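Local atomic coordinates of Bd3460 (PDB entry 5CEC), a protein that binds the predatory endopeptidase Bd3459 through its ankyrin repeats and so probably protects Bdellovibrio from its own enzyme during invasion of prey. Residues 34-39 against 43-48; 68-73 against 77-82; 133-138 against 148-153; 141-146 against 180-185. All blocks are in the same frame, centred on the assembly; numbering follows the deposited sequence.

Contact 1: residues 34-39 against 43-48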
# COMPACT_ATOMS: atom_id res chain seq x y z
N ASN B 34 2.13 -12.45 -17.82
CA ASN B 34 2.99 -12.24 -16.63
C ASN B 34 2.81 -10.86 -16.02
O ASN B 34 2.70 -10.73 -14.80
CB ASN B 34 4.46 -12.53 -16.94
CG ASN B 34 4.71 -14.00 -17.24
OD1 ASN B 34 3.86 -14.86 -16.97
ND2 ASN B 34 5.85 -14.29 -17.82
N GLU B 35 2.73 -9.84 -16.87
CA GLU B 35 2.46 -8.47 -16.42
C GLU B 35 1.08 -8.31 -15.77
O GLU B 35 0.96 -7.76 -14.67
CB GLU B 35 2.67 -7.48 -17.58
CG GLU B 35 4.15 -7.33 -17.94
CD GLU B 35 4.44 -6.34 -19.06
OE1 GLU B 35 3.50 -5.92 -19.77
OE2 GLU B 35 5.62 -5.97 -19.23
N ALA B 36 0.04 -8.86 -16.40
CA ALA B 36 -1.30 -8.80 -15.81
C ALA B 36 -1.36 -9.52 -14.47
O ALA B 36 -2.00 -9.05 -13.53
CB ALA B 36 -2.32 -9.39 -16.78
N ALA B 37 -0.65 -10.64 -14.39
CA ALA B 37 -0.61 -11.43 -13.16
C ALA B 37 0.04 -10.67 -11.99
O ALA B 37 -0.44 -10.74 -10.86
CB ALA B 37 0.09 -12.76 -13.38
N GLU B 38 1.13 -9.96 -12.28
CA GLU B 38 1.81 -9.16 -11.26
C GLU B 38 0.99 -7.92 -10.88
O GLU B 38 0.95 -7.55 -9.72
CB GLU B 38 3.20 -8.71 -11.76
CG GLU B 38 4.15 -8.19 -10.66
CD GLU B 38 3.97 -6.74 -10.27
OE1 GLU B 38 3.38 -5.95 -11.04
OE2 GLU B 38 4.46 -6.39 -9.17
N GLN B 39 0.32 -7.33 -11.86
CA GLN B 39 -0.41 -6.07 -11.67
C GLN B 39 -1.77 -6.24 -10.98
O GLN B 39 -2.37 -5.27 -10.49
CB GLN B 39 -0.59 -5.36 -13.03
CG GLN B 39 0.73 -4.87 -13.65
CD GLN B 39 0.63 -4.49 -15.14
OE1 GLN B 39 -0.47 -4.35 -15.71
NE2 GLN B 39 1.79 -4.32 -15.78
N ALA B 43 -9.14 -9.84 -14.94
CA ALA B 43 -9.89 -9.93 -16.19
C ALA B 43 -8.95 -10.20 -17.34
O ALA B 43 -9.22 -11.06 -18.17
CB ALA B 43 -10.69 -8.66 -16.46
N LYS B 44 -7.82 -9.50 -17.35
CA LYS B 44 -6.81 -9.65 -18.39
C LYS B 44 -6.19 -11.04 -18.34
O LYS B 44 -5.95 -11.65 -19.37
CB LYS B 44 -5.75 -8.56 -18.25
CG LYS B 44 -4.84 -8.38 -19.44
CD LYS B 44 -4.14 -7.02 -19.41
CE LYS B 44 -5.09 -5.85 -19.63
NZ LYS B 44 -4.38 -4.54 -19.79
N VAL B 45 -5.95 -11.53 -17.13
CA VAL B 45 -5.46 -12.89 -16.94
C VAL B 45 -6.47 -13.93 -17.50
O VAL B 45 -6.08 -14.79 -18.29
CB VAL B 45 -5.10 -13.17 -15.47
CG1 VAL B 45 -4.89 -14.67 -15.21
CG2 VAL B 45 -3.85 -12.38 -15.07
N LYS B 46 -7.74 -13.83 -17.13
CA LYS B 46 -8.77 -14.77 -17.65
C LYS B 46 -8.90 -14.70 -19.17
O LYS B 46 -9.10 -15.74 -19.83
CB LYS B 46 -10.12 -14.53 -16.98
CG LYS B 46 -10.16 -14.95 -15.52
CD LYS B 46 -11.56 -14.89 -14.95
CE LYS B 46 -11.58 -15.22 -13.47
NZ LYS B 46 -12.96 -15.22 -12.93
N ASN B 47 -8.80 -13.49 -19.73
CA ASN B 47 -8.83 -13.31 -21.18
C ASN B 47 -7.63 -13.87 -21.94
O ASN B 47 -7.72 -14.03 -23.13
CB ASN B 47 -9.03 -11.83 -21.55
CG ASN B 47 -10.43 -11.33 -21.24
OD1 ASN B 47 -11.34 -12.12 -20.94
ND2 ASN B 47 -10.62 -10.02 -21.31
N LEU B 48 -6.53 -14.16 -21.26
CA LEU B 48 -5.35 -14.78 -21.91
C LEU B 48 -5.23 -16.28 -21.64
O LEU B 48 -4.77 -17.04 -22.51
CB LEU B 48 -4.06 -14.07 -21.44
CG LEU B 48 -3.84 -12.66 -22.01
CD1 LEU B 48 -2.76 -11.90 -21.26
CD2 LEU B 48 -3.50 -12.75 -23.49
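A36 points its methyl at helix 42-49 and is met there by two side chains at once. Its CB lies 3.8 Å from V45 CG2 and the same 3.8 Å from CG of K44, so the two neighbouring side chains straddle one small knob. The tight half of the contact belongs to V45. With CG1 anti to the backbone N (chi1 168°), CG2 is left beside that N and reaches helix 31-39, coming within 3.7 Å of the amide N of A37. The alanines let the helices come close, with axes 8.7 Å apart. V45 is packed further by L33 of helix 31-39 and by I78 and F81 of the next pair of helices. The K44 side is looser and faces solvent: only the aliphatic part of the lysine lies against A36, with CD 4.0 Å from A36 CB, before a bend at chi3 carries the amine onward. No hydrogen bond joins the two segments; A37 O accepts one from the side-chain ND2 of N75, tying the C-terminal end of 34-39 to the region that follows. Two short helices, antiparallel within about 30° and sealed by alanine and valine, make an antiparallel pair characteristic of the ankyrin fold.

Contact 2: residues 68-73 against 77-82. With SO4 (sulfate ion), chain H.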
# COMPACT_ATOMS: atom_id res chain seq x y z
N MET B 68 4.33 -17.10 -10.13
CA MET B 68 5.30 -16.29 -9.37
C MET B 68 4.94 -14.82 -9.41
O MET B 68 5.04 -14.14 -8.39
CB MET B 68 6.71 -16.47 -9.90
CG MET B 68 7.33 -17.83 -9.64
SD MET B 68 8.80 -17.95 -10.68
CE MET B 68 8.97 -19.72 -10.77
N ASN B 69 4.57 -14.32 -10.58
CA ASN B 69 4.14 -12.96 -10.71
C ASN B 69 2.92 -12.64 -9.86
O ASN B 69 2.90 -11.61 -9.18
CB ASN B 69 3.84 -12.65 -12.19
CG ASN B 69 5.07 -12.28 -12.96
OD1 ASN B 69 5.52 -11.15 -12.89
ND2 ASN B 69 5.62 -13.21 -13.73
N ALA B 70 1.90 -13.50 -9.88
CA ALA B 70 0.70 -13.28 -9.08
C ALA B 70 1.02 -13.31 -7.59
O ALA B 70 0.47 -12.53 -6.82
CB ALA B 70 -0.34 -14.33 -9.41
N ALA B 71 1.87 -14.24 -7.18
CA ALA B 71 2.26 -14.37 -5.78
C ALA B 71 3.04 -13.14 -5.28
O ALA B 71 2.73 -12.63 -4.20
CB ALA B 71 3.07 -15.62 -5.57
N MET B 72 4.03 -12.72 -6.06
CA MET B 72 4.87 -11.55 -5.72
C MET B 72 4.02 -10.29 -5.58
O MET B 72 4.25 -9.47 -4.71
CB MET B 72 5.93 -11.33 -6.80
CG MET B 72 6.78 -10.06 -6.66
SD MET B 72 8.19 -10.05 -7.77
CE MET B 72 7.34 -10.57 -9.20
N GLY B 73 3.01 -10.17 -6.45
CA GLY B 73 2.12 -9.01 -6.43
C GLY B 73 0.99 -9.10 -5.41
O GLY B 73 0.18 -8.18 -5.33
N ASP B 77 -6.83 -13.59 -5.82
CA ASP B 77 -7.79 -14.09 -6.81
C ASP B 77 -7.09 -14.68 -8.03
O ASP B 77 -7.49 -15.72 -8.54
CB ASP B 77 -8.79 -13.00 -7.22
CG ASP B 77 -9.87 -12.77 -6.16
OD1 ASP B 77 -9.85 -13.47 -5.13
OD2 ASP B 77 -10.74 -11.90 -6.37
N ILE B 78 -6.01 -14.04 -8.48
CA ILE B 78 -5.27 -14.56 -9.63
C ILE B 78 -4.55 -15.85 -9.26
O ILE B 78 -4.58 -16.82 -10.02
CB ILE B 78 -4.31 -13.52 -10.21
CG1 ILE B 78 -5.10 -12.33 -10.78
CG2 ILE B 78 -3.42 -14.15 -11.26
CD1 ILE B 78 -4.23 -11.15 -11.20
N VAL B 79 -3.97 -15.92 -8.07
CA VAL B 79 -3.35 -17.17 -7.61
C VAL B 79 -4.40 -18.28 -7.58
O VAL B 79 -4.14 -19.36 -8.05
CB VAL B 79 -2.68 -16.99 -6.24
CG1 VAL B 79 -2.30 -18.31 -5.58
CG2 VAL B 79 -1.45 -16.15 -6.41
N LYS B 80 -5.59 -18.00 -7.04
CA LYS B 80 -6.62 -19.03 -6.96
C LYS B 80 -7.02 -19.52 -8.35
O LYS B 80 -7.21 -20.73 -8.57
CB LYS B 80 -7.85 -18.50 -6.22
CG LYS B 80 -7.68 -18.34 -4.72
CD LYS B 80 -8.94 -17.75 -4.09
CE LYS B 80 -8.94 -17.85 -2.57
NZ LYS B 80 -10.28 -17.48 -2.01
N PHE B 81 -7.15 -18.58 -9.30
CA PHE B 81 -7.47 -18.92 -10.68
C PHE B 81 -6.40 -19.83 -11.30
O PHE B 81 -6.70 -20.87 -11.91
CB PHE B 81 -7.66 -17.65 -11.52
CG PHE B 81 -7.81 -17.92 -12.99
CD1 PHE B 81 -8.99 -18.50 -13.48
CD2 PHE B 81 -6.78 -17.65 -13.89
CE1 PHE B 81 -9.13 -18.77 -14.83
CE2 PHE B 81 -6.92 -17.93 -15.26
CZ PHE B 81 -8.10 -18.48 -15.72
N LEU B 82 -5.14 -19.49 -11.09
CA LEU B 82 -4.05 -20.32 -11.61
C LEU B 82 -3.96 -21.68 -10.93
O LEU B 82 -3.70 -22.69 -11.59
CB LEU B 82 -2.72 -19.59 -11.49
CG LEU B 82 -2.61 -18.34 -12.37
CD1 LEU B 82 -1.35 -17.54 -12.04
CD2 LEU B 82 -2.68 -18.64 -13.86
S SO4 H . -6.83 -10.00 -4.07
O1 SO4 H . -7.67 -10.46 -2.93
O2 SO4 H . -5.38 -10.09 -3.73
O3 SO4 H . -7.12 -10.81 -5.25
O4 SO4 H . -7.23 -8.58 -4.32
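The methyl of A70 is the bump of this interface, and I78, V79 and L82 form the hollow that receives it. Nearest is I78 CG2, 3.6 Å from A70 CB; V79 CG2 follows at 3.7 Å from the same A70 CB, and L82 CD1 lies 4.3 Å from A70 CB and closes the hollow more loosely. The three branches come from two adjacent positions and one a turn later on helix 76-84, so the single alanine methyl is held by carbon from several directions. CG1 of I78 sits beside the backbone N (chi1 -65°), which leaves the short CG2 branch, rather than the longer CG1 arm, against the alanine. V79 CG2 also rests against the backbone, 3.9 Å from the amide N of A71. These are the paired antiparallel helices of an ankyrin repeat, predicted to span 62-94, and their axes pass 8.8 Å apart. V111 of the following helix 109-117 packs on A71 and V79, and L42 of the preceding helix 42-49 on I78. At the N-terminal end of helix 76-84 a sulfate, most likely picked up from the crystallisation solution, takes a nearly straight bond from D77 N to its O3 (2.9 Å, 170°). The ion also binds L76 N and K154 NZ of the Bd3459 chain, bridging the two proteins in this crystal.

Contact 3: residues 133-138 against 148-153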
# COMPACT_ATOMS: atom_id res chain seq x y z
N THR B 133 15.85 -19.89 5.32
CA THR B 133 14.70 -20.74 5.06
C THR B 133 13.44 -19.91 4.95
O THR B 133 13.34 -18.82 5.52
CB THR B 133 14.49 -21.82 6.12
OG1 THR B 133 14.18 -21.18 7.37
CG2 THR B 133 15.73 -22.70 6.27
N LEU B 134 12.45 -20.43 4.24
CA LEU B 134 11.11 -19.83 4.22
C LEU B 134 10.59 -19.61 5.65
O LEU B 134 10.01 -18.55 5.97
CB LEU B 134 10.13 -20.70 3.45
CG LEU B 134 8.78 -20.07 3.14
CD1 LEU B 134 8.93 -19.10 1.97
CD2 LEU B 134 7.75 -21.14 2.81
N PHE B 135 10.77 -20.63 6.49
CA PHE B 135 10.32 -20.52 7.88
C PHE B 135 10.94 -19.32 8.58
O PHE B 135 10.24 -18.58 9.27
CB PHE B 135 10.64 -21.79 8.71
CG PHE B 135 10.27 -21.61 10.14
CD1 PHE B 135 8.95 -21.56 10.51
CD2 PHE B 135 11.25 -21.39 11.09
CE1 PHE B 135 8.59 -21.28 11.83
CE2 PHE B 135 10.92 -21.08 12.39
CZ PHE B 135 9.59 -21.05 12.77
N MET B 136 12.25 -19.14 8.42
CA MET B 136 12.91 -18.00 9.05
C MET B 136 12.31 -16.67 8.65
O MET B 136 12.11 -15.79 9.48
CB MET B 136 14.41 -18.00 8.74
CG MET B 136 15.14 -19.05 9.49
SD MET B 136 16.84 -19.27 8.94
CE MET B 136 17.61 -17.77 9.55
N ARG B 137 12.06 -16.50 7.38
CA ARG B 137 11.52 -15.27 6.87
C ARG B 137 10.12 -15.01 7.43
O ARG B 137 9.78 -13.90 7.87
CB ARG B 137 11.56 -15.24 5.34
CG ARG B 137 11.14 -13.92 4.73
CD ARG B 137 11.96 -12.71 5.17
NE ARG B 137 13.39 -12.99 5.07
CZ ARG B 137 14.14 -12.89 3.97
NH1 ARG B 137 13.63 -12.39 2.86
NH2 ARG B 137 15.40 -13.29 3.99
N ALA B 138 9.27 -16.04 7.42
CA ALA B 138 7.94 -15.94 8.03
C ALA B 138 8.02 -15.68 9.54
O ALA B 138 7.26 -14.87 10.08
CB ALA B 138 7.14 -17.20 7.75
N SER B 148 1.82 -22.23 10.02
CA SER B 148 1.41 -23.08 8.91
C SER B 148 2.57 -23.87 8.32
O SER B 148 2.41 -25.03 7.93
CB SER B 148 0.70 -22.27 7.84
OG SER B 148 -0.53 -21.73 8.33
N ILE B 149 3.73 -23.24 8.24
CA ILE B 149 4.92 -23.93 7.75
C ILE B 149 5.31 -25.07 8.69
O ILE B 149 5.56 -26.19 8.25
CB ILE B 149 6.06 -22.91 7.54
CG1 ILE B 149 5.74 -21.99 6.37
CG2 ILE B 149 7.41 -23.60 7.37
CD1 ILE B 149 6.58 -20.74 6.32
N LEU B 150 5.36 -24.79 9.98
CA LEU B 150 5.74 -25.82 10.96
C LEU B 150 4.74 -26.97 11.02
O LEU B 150 5.10 -28.10 11.29
CB LEU B 150 5.90 -25.21 12.35
CG LEU B 150 7.07 -24.23 12.48
CD1 LEU B 150 7.06 -23.67 13.90
CD2 LEU B 150 8.40 -24.88 12.15
N ALA B 151 3.48 -26.68 10.75
CA ALA B 151 2.45 -27.72 10.73
C ALA B 151 2.75 -28.74 9.62
O ALA B 151 2.37 -29.89 9.72
CB ALA B 151 1.08 -27.10 10.53
N LYS B 152 3.43 -28.31 8.56
CA LYS B 152 3.82 -29.23 7.46
C LYS B 152 5.14 -29.96 7.72
O LYS B 152 5.39 -31.03 7.18
CB LYS B 152 3.89 -28.48 6.12
CG LYS B 152 2.59 -27.84 5.68
CD LYS B 152 1.60 -28.89 5.24
CE LYS B 152 0.29 -28.25 4.83
NZ LYS B 152 -0.69 -29.27 4.43
N ASN B 153 6.01 -29.36 8.53
CA ASN B 153 7.31 -29.90 8.81
C ASN B 153 7.82 -29.30 10.12
O ASN B 153 8.40 -28.21 10.12
CB ASN B 153 8.25 -29.65 7.63
CG ASN B 153 9.61 -30.30 7.79
OD1 ASN B 153 10.07 -30.56 8.90
ND2 ASN B 153 10.30 -30.47 6.65
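F135 offers one face of its ring to L150, and its side chain can be followed outward through the contact. CB is the first atom to meet the other helix, 3.9 Å from I149 CG2, which sits at the ring edge near the ring plane. From there a chi1 of 176° turns CG away from the backbone N and carries the ring out toward helix 143-152. CD1 lies between the two residues, 4.0 Å from I149 CG2 and 3.7 Å from L150 CD2. CE1 packs most tightly, 3.4 Å from L150 CG, and CZ at the tip is near L150 CD1. L150 CD2 makes a CH-pi contact over the F135 ring face, offset toward the rim. The helices form an antiparallel ankyrin-type pair in the C-terminal group of ankyrin repeats; their axes lie 10.3 Å apart, with the bulky phenylalanine, leucine and isoleucine between them. I149 makes the other contacts: its CD1 reaches L134 CD2 at 3.7 Å and also touches the CB of A138. At the start of helix 134-141, T133 is the N-cap, its OG1 accepting from M136 N. A146 of helix 143-152 and I157 of a loop pack further against F135, while L134 is covered by L100 and V104 of helix 99-105.

Contact 4: residues 141-146 against 180-185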
# COMPACT_ATOMS: atom_id res chain seq x y z
N ASN B 141 8.15 -12.15 10.67
CA ASN B 141 7.14 -11.25 10.13
C ASN B 141 5.68 -11.66 10.29
O ASN B 141 4.85 -10.78 10.41
CB ASN B 141 7.43 -11.02 8.64
CG ASN B 141 8.70 -10.24 8.44
OD1 ASN B 141 8.80 -9.08 8.83
ND2 ASN B 141 9.72 -10.90 7.91
N ASN B 142 5.34 -12.94 10.17
CA ASN B 142 3.93 -13.35 10.20
C ASN B 142 3.80 -14.66 10.92
O ASN B 142 4.14 -15.71 10.38
CB ASN B 142 3.36 -13.43 8.78
CG ASN B 142 1.87 -13.63 8.78
OD1 ASN B 142 1.38 -14.72 9.09
ND2 ASN B 142 1.13 -12.55 8.48
N LYS B 143 3.27 -14.60 12.14
CA LYS B 143 3.18 -15.76 13.00
C LYS B 143 2.27 -16.85 12.45
O LYS B 143 2.59 -18.02 12.56
CB LYS B 143 2.68 -15.30 14.40
CG LYS B 143 2.52 -16.39 15.45
CD LYS B 143 1.73 -15.89 16.67
CE LYS B 143 2.61 -15.51 17.85
NZ LYS B 143 1.86 -15.71 19.12
N LYS B 144 1.15 -16.47 11.85
CA LYS B 144 0.20 -17.44 11.31
C LYS B 144 0.88 -18.28 10.23
O LYS B 144 0.75 -19.49 10.24
CB LYS B 144 -1.02 -16.72 10.75
CG LYS B 144 -2.07 -17.64 10.13
CD LYS B 144 -3.31 -16.87 9.72
CE LYS B 144 -4.34 -17.78 9.05
NZ LYS B 144 -5.55 -17.03 8.63
N THR B 145 1.61 -17.64 9.31
CA THR B 145 2.27 -18.40 8.26
C THR B 145 3.45 -19.20 8.79
O THR B 145 3.67 -20.32 8.38
CB THR B 145 2.64 -17.50 7.06
OG1 THR B 145 1.43 -17.11 6.41
CG2 THR B 145 3.49 -18.24 6.05
N ALA B 146 4.18 -18.66 9.76
CA ALA B 146 5.24 -19.43 10.38
C ALA B 146 4.65 -20.75 10.97
O ALA B 146 5.25 -21.82 10.84
CB ALA B 146 5.94 -18.60 11.46
N ILE B 180 10.95 -14.53 20.64
CA ILE B 180 11.78 -15.60 21.19
C ILE B 180 10.88 -16.67 21.83
O ILE B 180 11.06 -17.86 21.59
CB ILE B 180 12.81 -15.04 22.21
CG1 ILE B 180 13.82 -14.09 21.55
CG2 ILE B 180 13.51 -16.16 22.97
CD1 ILE B 180 14.83 -14.72 20.64
N ASP B 181 9.91 -16.25 22.62
CA ASP B 181 9.02 -17.20 23.26
C ASP B 181 8.25 -18.03 22.24
O ASP B 181 8.06 -19.21 22.46
CB ASP B 181 8.02 -16.47 24.18
CG ASP B 181 8.66 -15.91 25.46
OD1 ASP B 181 9.77 -16.29 25.85
OD2 ASP B 181 7.99 -15.08 26.10
N PHE B 182 7.76 -17.40 21.16
CA PHE B 182 7.11 -18.12 20.08
C PHE B 182 8.01 -19.23 19.56
O PHE B 182 7.54 -20.38 19.43
CB PHE B 182 6.67 -17.16 18.95
CG PHE B 182 6.25 -17.85 17.68
CD1 PHE B 182 5.03 -18.49 17.61
CD2 PHE B 182 7.07 -17.93 16.58
CE1 PHE B 182 4.63 -19.15 16.45
CE2 PHE B 182 6.67 -18.58 15.42
CZ PHE B 182 5.46 -19.20 15.36
N LEU B 183 9.26 -18.90 19.28
CA LEU B 183 10.16 -19.89 18.71
C LEU B 183 10.45 -21.01 19.68
O LEU B 183 10.48 -22.18 19.29
CB LEU B 183 11.44 -19.27 18.19
CG LEU B 183 11.23 -18.31 17.00
CD1 LEU B 183 12.57 -17.66 16.66
CD2 LEU B 183 10.68 -19.01 15.78
N ILE B 184 10.60 -20.67 20.95
CA ILE B 184 10.84 -21.69 21.97
C ILE B 184 9.63 -22.60 22.09
O ILE B 184 9.79 -23.82 22.19
CB ILE B 184 11.25 -21.04 23.29
CG1 ILE B 184 12.66 -20.47 23.16
CG2 ILE B 184 11.16 -22.03 24.44
CD1 ILE B 184 13.15 -19.66 24.33
N LYS B 185 8.43 -22.01 22.10
CA LYS B 185 7.18 -22.77 22.14
C LYS B 185 7.05 -23.76 20.99
O LYS B 185 6.47 -24.82 21.15
CB LYS B 185 5.99 -21.81 22.26
CG LYS B 185 5.86 -21.25 23.69
CD LYS B 185 4.96 -20.03 23.78
CE LYS B 185 3.54 -20.36 23.41
NZ LYS B 185 2.67 -19.16 23.57
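F182 overlaps the aliphatic chain of K143, the two side chains running antiparallel alongside one another. K143 CG comes within 3.6 Å of CE1 of the F182 ring, and farther along the lysine CE is 3.8 Å from CD1 of F182. The approach of the lysine is oblique to the ring. A146, one helical turn on, lies near the far atoms of the ring, also obliquely: its CB is 4.0 Å from both CZ and CE2 of F182. The phenylalanine reaches this far because its chi1 of 168° swings the ring away from the backbone N and across a gap of 8.4 Å between the CA atoms of K143 and F182. The two helices belong to neighbouring layers of the ankyrin stack, helix 143-152 in one and helix 177-185, within a predicted repeat at 163-195, in the next. Helix 143-152 starts with N142 as N-cap: its OD1 is 2.9 Å from T145 N (N-H...O angle 163°), with the donor in the carbonyl plane. Just before it, N141 hydrogen-bonds through ND2 to Q400 of the Bd3459 chain, as N142 ND2 does to S345 of that chain, so the turn ahead of this packing faces the endopeptidase. Across the segments the attraction is apolar, with no hydrogen bond, and the amines of K143 and K185, 5.7 Å apart between their NZ atoms, would probably repel weakly while the K143 methylenes pack on the ring.

The four contacts follow the ankyrin stack from the N-terminal end onward. Contacts 1 and 2 are consecutive helix pairs, with centres 9 Å apart and direct packing between them, and both lie in the N-terminal group of repeats. Contacts 3 and 4 lie in the C-terminal group, their centres also 9 Å apart; they share helix 143-152, and their segments alternate along the chain. Contact 3 closes a helix pair, whereas contact 4 joins that pair to the next layer. Between the two groups, contacts 2 and 3 have centres about 20 Å apart and do not touch, helices 99-105 and 109-117 intervening. Bd3459 is met near both groups, consistent with an extended binding surface.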